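Hypothetical protein Atu2648 (Agrobacterium tumefaciens str. C58, PDB 1ZCE) is of unknown function but adopts the EVE fold, which is related to ASCH and PUA domains, and so may bind nucleic acid. Local coordinates at residues N3-W16 with A43-E57. Sequence-based numbering, arbitrary orientation.
Sequences NYWLYKSEPFKWSW and AMKIGDKGFFYHSNE
Trp5, Tyr7 and Ser9 give and take backbone hydrogen bonds with Lys49, Phe51, Tyr53 and Ser55, zipping strands 4-9 and 49-54 together in parallel, their axes 22° apart. At one end, Met44 (selenium replacing sulfur) lays CG over a face of the Trp5 indole, 3.5 Å from CE2; its methionine chain, extended beyond CG, reaches between two rings, making Met-aromatic contacts with SE over Trp5 and at the edge of Tyr7, whose buried OH has no hydrogen-bond partner. Trp5 NE1 donates nearly straight to Asp48 OD2 (3.1 Å), and Lys45 N reaches this oxygen from the opposite face of the carboxylate; a water bridging to Asn3 adds a third grip. Gly50 leaves room for Tyr7, whose CE1 lies 4.0 Å from Gly50 CA. Further along, Phe52, its CG anti to the backbone N (chi1 -170°), leans its ring to Ser9 and offers a face to Trp16 CE3, the ring planes oblique at 51°; Trp14 completes the aromatic cluster. His54 suits its place by doing two jobs: NE2 accepts the Trp16 N-H in the ring plane (3.0 Å), while its flat face takes Pro11 CB, 3.8 Å from the centroid. On the opposite sheet face, the branched Leu6 rests one methyl on Phe51 CB and the other on Tyr53 CB. These are adjacent inner strands, flanked by 60-73 and 122-125, in the mixed sheet of the PUA-related EVE fold; helices 16-22 and 35-42 and edge strand 27-28 connect them.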
loop_
_atom_site.group_PDB
_atom_site.type_symbol
_atom_site.label_atom_id
_atom_site.label_comp_id
_atom_site.label_asym_id
_atom_site.label_seq_id
_atom_site.Cartn_x
_atom_site.Cartn_y
_atom_site.Cartn_z
ATOM N N ASN A 3 1.443 12.432 2.774
ATOM C CA ASN A 3 1.272 11.525 1.643
ATOM C C ASN A 3 0.793 10.141 2.059
ATOM O O ASN A 3 1.253 9.582 3.056
ATOM C CB ASN A 3 2.585 11.405 0.864
ATOM C CG ASN A 3 3.059 12.738 0.320
ATOM O OD1 ASN A 3 2.275 13.507 -0.227
ATOM N ND2 ASN A 3 4.350 13.012 0.461
ATOM N N TYR A 4 -0.136 9.604 1.273
ATOM C CA TYR A 4 -0.718 8.284 1.504
ATOM C C TYR A 4 -0.480 7.409 0.283
ATOM O O TYR A 4 -0.347 7.914 -0.832
ATOM C CB TYR A 4 -2.209 8.423 1.808
ATOM C CG TYR A 4 -2.442 9.129 3.120
ATOM C CD1 TYR A 4 -2.468 8.415 4.315
ATOM C CD2 TYR A 4 -2.536 10.521 3.182
ATOM C CE1 TYR A 4 -2.576 9.063 5.538
ATOM C CE2 TYR A 4 -2.645 11.181 4.409
ATOM C CZ TYR A 4 -2.660 10.442 5.578
ATOM O OH TYR A 4 -2.738 11.071 6.799
ATOM N N TRP A 5 -0.440 6.098 0.497
ATOM C CA TRP A 5 -0.122 5.170 -0.576
ATOM C C TRP A 5 -0.947 3.891 -0.568
ATOM O O TRP A 5 -1.750 3.658 0.334
ATOM C CB TRP A 5 1.360 4.799 -0.463
ATOM C CG TRP A 5 2.249 5.983 -0.228
ATOM C CD1 TRP A 5 2.659 6.495 0.976
ATOM C CD2 TRP A 5 2.806 6.826 -1.230
ATOM N NE1 TRP A 5 3.443 7.609 0.776
ATOM C CE2 TRP A 5 3.549 7.836 -0.575
ATOM C CE3 TRP A 5 2.752 6.830 -2.629
ATOM C CZ2 TRP A 5 4.234 8.841 -1.273
ATOM C CZ3 TRP A 5 3.427 7.822 -3.325
ATOM C CH2 TRP A 5 4.159 8.815 -2.647
ATOM N N LEU A 6 -0.744 3.070 -1.594
ATOM C CA LEU A 6 -1.406 1.772 -1.695
ATOM C C LEU A 6 -0.410 0.773 -2.275
ATOM O O LEU A 6 0.302 1.075 -3.232
ATOM C CB LEU A 6 -2.674 1.836 -2.563
ATOM C CG LEU A 6 -3.441 0.510 -2.726
ATOM C CD1 LEU A 6 -4.945 0.768 -2.826
ATOM C CD2 LEU A 6 -2.935 -0.239 -3.950
ATOM N N TYR A 7 -0.360 -0.408 -1.666
ATOM C CA TYR A 7 0.543 -1.475 -2.083
ATOM C C TYR A 7 -0.271 -2.697 -2.471
ATOM O O TYR A 7 -1.065 -3.199 -1.671
ATOM C CB TYR A 7 1.492 -1.873 -0.941
ATOM C CG TYR A 7 2.148 -0.715 -0.232
ATOM C CD1 TYR A 7 1.434 0.059 0.679
ATOM C CD2 TYR A 7 3.474 -0.373 -0.490
ATOM C CE1 TYR A 7 2.015 1.153 1.311
ATOM C CE2 TYR A 7 4.064 0.725 0.140
ATOM C CZ TYR A 7 3.327 1.482 1.035
ATOM O OH TYR A 7 3.880 2.592 1.636
ATOM N N LYS A 8 -0.092 -3.165 -3.700
ATOM C CA LYS A 8 -0.792 -4.359 -4.151
ATOM C C LYS A 8 0.043 -5.580 -3.770
ATOM O O LYS A 8 1.266 -5.586 -3.935
ATOM C CB LYS A 8 -0.984 -4.338 -5.667
ATOM C CG LYS A 8 -1.906 -3.250 -6.183
ATOM C CD LYS A 8 -2.220 -3.480 -7.656
ATOM C CE LYS A 8 -3.264 -2.505 -8.170
ATOM N NZ LYS A 8 -3.627 -2.787 -9.591
ATOM N N SER A 9 -0.615 -6.612 -3.258
ATOM C CA SER A 9 0.077 -7.837 -2.876
ATOM C C SER A 9 -0.853 -9.011 -3.167
ATOM O O SER A 9 -2.017 -8.996 -2.771
ATOM C CB SER A 9 0.429 -7.797 -1.387
ATOM O OG SER A 9 1.313 -8.848 -1.026
ATOM N N GLU A 10 -0.352 -10.016 -3.878
ATOM C CA GLU A 10 -1.161 -11.189 -4.195
ATOM C C GLU A 10 -1.127 -12.089 -2.971
ATOM O O GLU A 10 -0.066 -12.563 -2.579
ATOM C CB GLU A 10 -0.589 -11.912 -5.410
ATOM C CG GLU A 10 -0.558 -11.044 -6.648
ATOM C CD GLU A 10 -0.047 -11.777 -7.869
ATOM O OE1 GLU A 10 0.017 -11.145 -8.944
ATOM O OE2 GLU A 10 0.290 -12.974 -7.755
ATOM N N PRO A 11 -2.294 -12.350 -2.360
ATOM C CA PRO A 11 -2.353 -13.194 -1.161
ATOM C C PRO A 11 -1.706 -14.571 -1.248
ATOM O O PRO A 11 -1.242 -15.101 -0.240
ATOM C CB PRO A 11 -3.847 -13.245 -0.843
ATOM C CG PRO A 11 -4.494 -13.073 -2.178
ATOM C CD PRO A 11 -3.648 -12.011 -2.835
ATOM N N PHE A 12 -1.666 -15.143 -2.447
ATOM C CA PHE A 12 -1.057 -16.453 -2.643
ATOM C C PHE A 12 0.450 -16.356 -2.391
ATOM O O PHE A 12 1.080 -17.305 -1.918
ATOM C CB PHE A 12 -1.337 -16.938 -4.070
ATOM C CG PHE A 12 -0.895 -18.347 -4.334
ATOM C CD1 PHE A 12 0.436 -18.637 -4.613
ATOM C CD2 PHE A 12 -1.813 -19.392 -4.291
ATOM C CE1 PHE A 12 0.846 -19.947 -4.851
ATOM C CE2 PHE A 12 -1.415 -20.704 -4.526
ATOM C CZ PHE A 12 -0.082 -20.982 -4.805
ATOM N N LYS A 13 1.016 -15.192 -2.693
ATOM C CA LYS A 13 2.444 -14.955 -2.511
ATOM C C LYS A 13 2.751 -14.305 -1.168
ATOM O O LYS A 13 3.596 -14.786 -0.413
ATOM C CB LYS A 13 2.973 -14.064 -3.637
ATOM C CG LYS A 13 3.011 -14.735 -5.000
ATOM C CD LYS A 13 3.491 -13.777 -6.077
ATOM C CE LYS A 13 3.777 -14.516 -7.376
ATOM N NZ LYS A 13 2.610 -15.320 -7.827
ATOM N N TRP A 14 2.069 -13.203 -0.882
ATOM C CA TRP A 14 2.277 -12.478 0.362
ATOM C C TRP A 14 0.948 -11.903 0.834
ATOM O O TRP A 14 0.465 -10.896 0.309
ATOM C CB TRP A 14 3.299 -11.361 0.145
ATOM C CG TRP A 14 3.713 -10.705 1.416
ATOM C CD1 TRP A 14 3.390 -9.448 1.836
ATOM C CD2 TRP A 14 4.513 -11.283 2.456
ATOM N NE1 TRP A 14 3.935 -9.206 3.072
ATOM C CE2 TRP A 14 4.631 -10.317 3.477
ATOM C CE3 TRP A 14 5.139 -12.526 2.624
ATOM C CZ2 TRP A 14 5.355 -10.554 4.656
ATOM C CZ3 TRP A 14 5.857 -12.763 3.791
ATOM C CH2 TRP A 14 5.959 -11.780 4.792
ATOM N N SER A 15 0.361 -12.552 1.832
ATOM C CA SER A 15 -0.931 -12.135 2.358
ATOM C C SER A 15 -0.825 -11.170 3.525
ATOM O O SER A 15 0.232 -11.014 4.143
ATOM C CB SER A 15 -1.724 -13.353 2.821
ATOM O OG SER A 15 -1.117 -13.906 3.975
ATOM N N TRP A 16 -1.953 -10.540 3.827
ATOM C CA TRP A 16 -2.051 -9.604 4.931
ATOM C C TRP A 16 -1.684 -10.323 6.232
ATOM O O TRP A 16 -1.026 -9.752 7.099
ATOM C CB TRP A 16 -3.477 -9.052 4.994
ATOM C CG TRP A 16 -3.767 -8.201 6.184
ATOM C CD1 TRP A 16 -4.784 -8.377 7.074
ATOM C CD2 TRP A 16 -3.051 -7.039 6.616
ATOM N NE1 TRP A 16 -4.749 -7.401 8.035
ATOM C CE2 TRP A 16 -3.692 -6.563 7.780
ATOM C CE3 TRP A 16 -1.926 -6.352 6.134
ATOM C CZ2 TRP A 16 -3.254 -5.433 8.474
ATOM C CZ3 TRP A 16 -1.488 -5.224 6.826
ATOM C CH2 TRP A 16 -2.152 -4.779 7.984
ATOM N N ALA A 43 9.537 8.305 -2.913
ATOM C CA ALA A 43 8.891 9.515 -2.413
ATOM C C ALA A 43 8.325 9.335 -1.009
ATOM O O ALA A 43 7.830 10.289 -0.411
ATOM C CB ALA A 43 7.778 9.930 -3.364
HETATM N N MSE A 44 8.410 8.116 -0.483
HETATM C CA MSE A 44 7.872 7.815 0.840
HETATM C C MSE A 44 8.784 8.199 1.990
HETATM O O MSE A 44 10.010 8.148 1.878
HETATM C CB MSE A 44 7.541 6.328 0.943
HETATM C CG MSE A 44 6.435 5.900 0.002
HETATM SE SE MSE A 44 6.201 3.993 -0.007
HETATM C CE MSE A 44 4.932 3.901 -1.455
ATOM N N LYS A 45 8.164 8.583 3.100
ATOM C CA LYS A 45 8.888 8.948 4.305
ATOM C C LYS A 45 8.532 7.952 5.405
ATOM O O LYS A 45 7.505 7.275 5.337
ATOM C CB LYS A 45 8.498 10.361 4.746
ATOM C CG LYS A 45 8.839 11.437 3.729
ATOM C CD LYS A 45 8.513 12.830 4.247
ATOM C CE LYS A 45 8.713 13.885 3.169
ATOM N NZ LYS A 45 7.718 13.753 2.074
ATOM N N ILE A 46 9.392 7.859 6.413
ATOM C CA ILE A 46 9.136 6.970 7.535
ATOM C C ILE A 46 7.807 7.388 8.152
ATOM O O ILE A 46 7.563 8.576 8.365
ATOM C CB ILE A 46 10.246 7.092 8.604
ATOM C CG1 ILE A 46 11.568 6.569 8.040
ATOM C CG2 ILE A 46 9.861 6.323 9.862
ATOM C CD1 ILE A 46 11.512 5.121 7.589
ATOM N N GLY A 47 6.938 6.419 8.412
ATOM C CA GLY A 47 5.657 6.746 9.007
ATOM C C GLY A 47 4.517 6.950 8.023
ATOM O O GLY A 47 3.355 6.987 8.428
ATOM N N ASP A 48 4.825 7.103 6.738
ATOM C CA ASP A 48 3.769 7.281 5.739
ATOM C C ASP A 48 2.853 6.070 5.800
ATOM O O ASP A 48 3.322 4.931 5.833
ATOM C CB ASP A 48 4.346 7.394 4.327
ATOM C CG ASP A 48 4.801 8.803 3.981
ATOM O OD1 ASP A 48 4.735 9.707 4.839
ATOM O OD2 ASP A 48 5.229 9.014 2.830
ATOM N N LYS A 49 1.549 6.326 5.803
ATOM C CA LYS A 49 0.552 5.272 5.879
ATOM C C LYS A 49 0.029 4.901 4.501
ATOM O O LYS A 49 0.043 5.711 3.572
ATOM C CB LYS A 49 -0.604 5.725 6.769
ATOM C CG LYS A 49 -0.177 6.153 8.165
ATOM C CD LYS A 49 0.466 5.007 8.932
ATOM C CE LYS A 49 0.752 5.372 10.388
ATOM N NZ LYS A 49 1.689 6.518 10.540
ATOM N N GLY A 50 -0.422 3.660 4.373
ATOM C CA GLY A 50 -0.941 3.204 3.103
ATOM C C GLY A 50 -1.828 1.986 3.240
ATOM O O GLY A 50 -1.938 1.381 4.317
ATOM N N PHE A 51 -2.467 1.627 2.135
ATOM C CA PHE A 51 -3.359 0.478 2.106
ATOM C C PHE A 51 -2.658 -0.773 1.622
ATOM O O PHE A 51 -1.823 -0.722 0.718
ATOM C CB PHE A 51 -4.549 0.732 1.178
ATOM C CG PHE A 51 -5.473 1.817 1.645
ATOM C CD1 PHE A 51 -5.921 1.852 2.962
ATOM C CD2 PHE A 51 -5.933 2.779 0.757
ATOM C CE1 PHE A 51 -6.819 2.828 3.386
ATOM C CE2 PHE A 51 -6.831 3.755 1.170
ATOM C CZ PHE A 51 -7.276 3.782 2.489
ATOM N N PHE A 52 -2.988 -1.893 2.252
ATOM C CA PHE A 52 -2.462 -3.186 1.846
ATOM C C PHE A 52 -3.670 -3.750 1.091
ATOM O O PHE A 52 -4.732 -3.987 1.677
ATOM C CB PHE A 52 -2.106 -4.035 3.068
ATOM C CG PHE A 52 -1.343 -5.298 2.746
ATOM C CD1 PHE A 52 -2.007 -6.444 2.310
ATOM C CD2 PHE A 52 0.042 -5.349 2.897
ATOM C CE1 PHE A 52 -1.303 -7.625 2.042
ATOM C CE2 PHE A 52 0.757 -6.527 2.630
ATOM C CZ PHE A 52 0.085 -7.662 2.202
ATOM N N TYR A 53 -3.500 -3.931 -0.213
ATOM C CA TYR A 53 -4.560 -4.397 -1.095
ATOM C C TYR A 53 -4.246 -5.746 -1.700
ATOM O O TYR A 53 -3.179 -5.931 -2.288
ATOM C CB TYR A 53 -4.767 -3.362 -2.209
ATOM C CG TYR A 53 -5.743 -3.761 -3.291
ATOM C CD1 TYR A 53 -5.307 -4.381 -4.464
ATOM C CD2 TYR A 53 -7.103 -3.502 -3.152
ATOM C CE1 TYR A 53 -6.208 -4.732 -5.473
ATOM C CE2 TYR A 53 -8.007 -3.849 -4.152
ATOM C CZ TYR A 53 -7.553 -4.461 -5.307
ATOM O OH TYR A 53 -8.461 -4.802 -6.281
ATOM N N HIS A 54 -5.166 -6.692 -1.542
ATOM C CA HIS A 54 -4.974 -8.018 -2.113
ATOM C C HIS A 54 -5.334 -7.973 -3.593
ATOM O O HIS A 54 -6.481 -7.715 -3.963
ATOM C CB HIS A 54 -5.839 -9.049 -1.386
ATOM C CG HIS A 54 -5.230 -9.561 -0.118
ATOM N ND1 HIS A 54 -5.947 -10.285 0.812
ATOM C CD2 HIS A 54 -3.967 -9.479 0.366
ATOM C CE1 HIS A 54 -5.153 -10.626 1.810
ATOM N NE2 HIS A 54 -3.946 -10.150 1.564
ATOM N N SER A 55 -4.336 -8.216 -4.435
ATOM C CA SER A 55 -4.517 -8.192 -5.878
ATOM C C SER A 55 -4.532 -9.606 -6.449
ATOM O O SER A 55 -4.047 -10.548 -5.818
ATOM C CB SER A 55 -3.405 -7.369 -6.529
ATOM O OG SER A 55 -2.140 -7.887 -6.176
ATOM N N ASN A 56 -5.077 -9.724 -7.659
ATOM C CA ASN A 56 -5.236 -10.995 -8.371
ATOM C C ASN A 56 -6.408 -11.723 -7.709
ATOM O O ASN A 56 -7.421 -11.994 -8.351
ATOM C CB ASN A 56 -3.969 -11.854 -8.294
ATOM C CG ASN A 56 -3.998 -13.020 -9.272
ATOM O OD1 ASN A 56 -3.235 -13.980 -9.142
ATOM N ND2 ASN A 56 -4.876 -12.934 -10.266
ATOM N N GLU A 57 -6.260 -12.042 -6.426
ATOM C CA GLU A 57 -7.323 -12.683 -5.660
ATOM C C GLU A 57 -7.693 -11.744 -4.517
ATOM O O GLU A 57 -6.889 -10.892 -4.127
ATOM C CB GLU A 57 -6.850 -14.021 -5.097
ATOM C CG GLU A 57 -6.626 -15.086 -6.145
ATOM C CD GLU A 57 -6.197 -16.402 -5.534
ATOM O OE1 GLU A 57 -5.069 -16.483 -5.003
ATOM O OE2 GLU A 57 -6.995 -17.358 -5.573
HETATM O O HOH W 1 6.130 11.177 1.649
HETATM O O HOH W 2 3.776 12.267 4.493
HETATM O O HOH W 3 5.776 15.628 0.025
HETATM O O HOH W 4 -1.466 -14.890 -7.136
HETATM O O HOH W 5 -1.354 -8.428 -8.883
HETATM O O HOH W 6 -3.169 -14.475 -4.877
#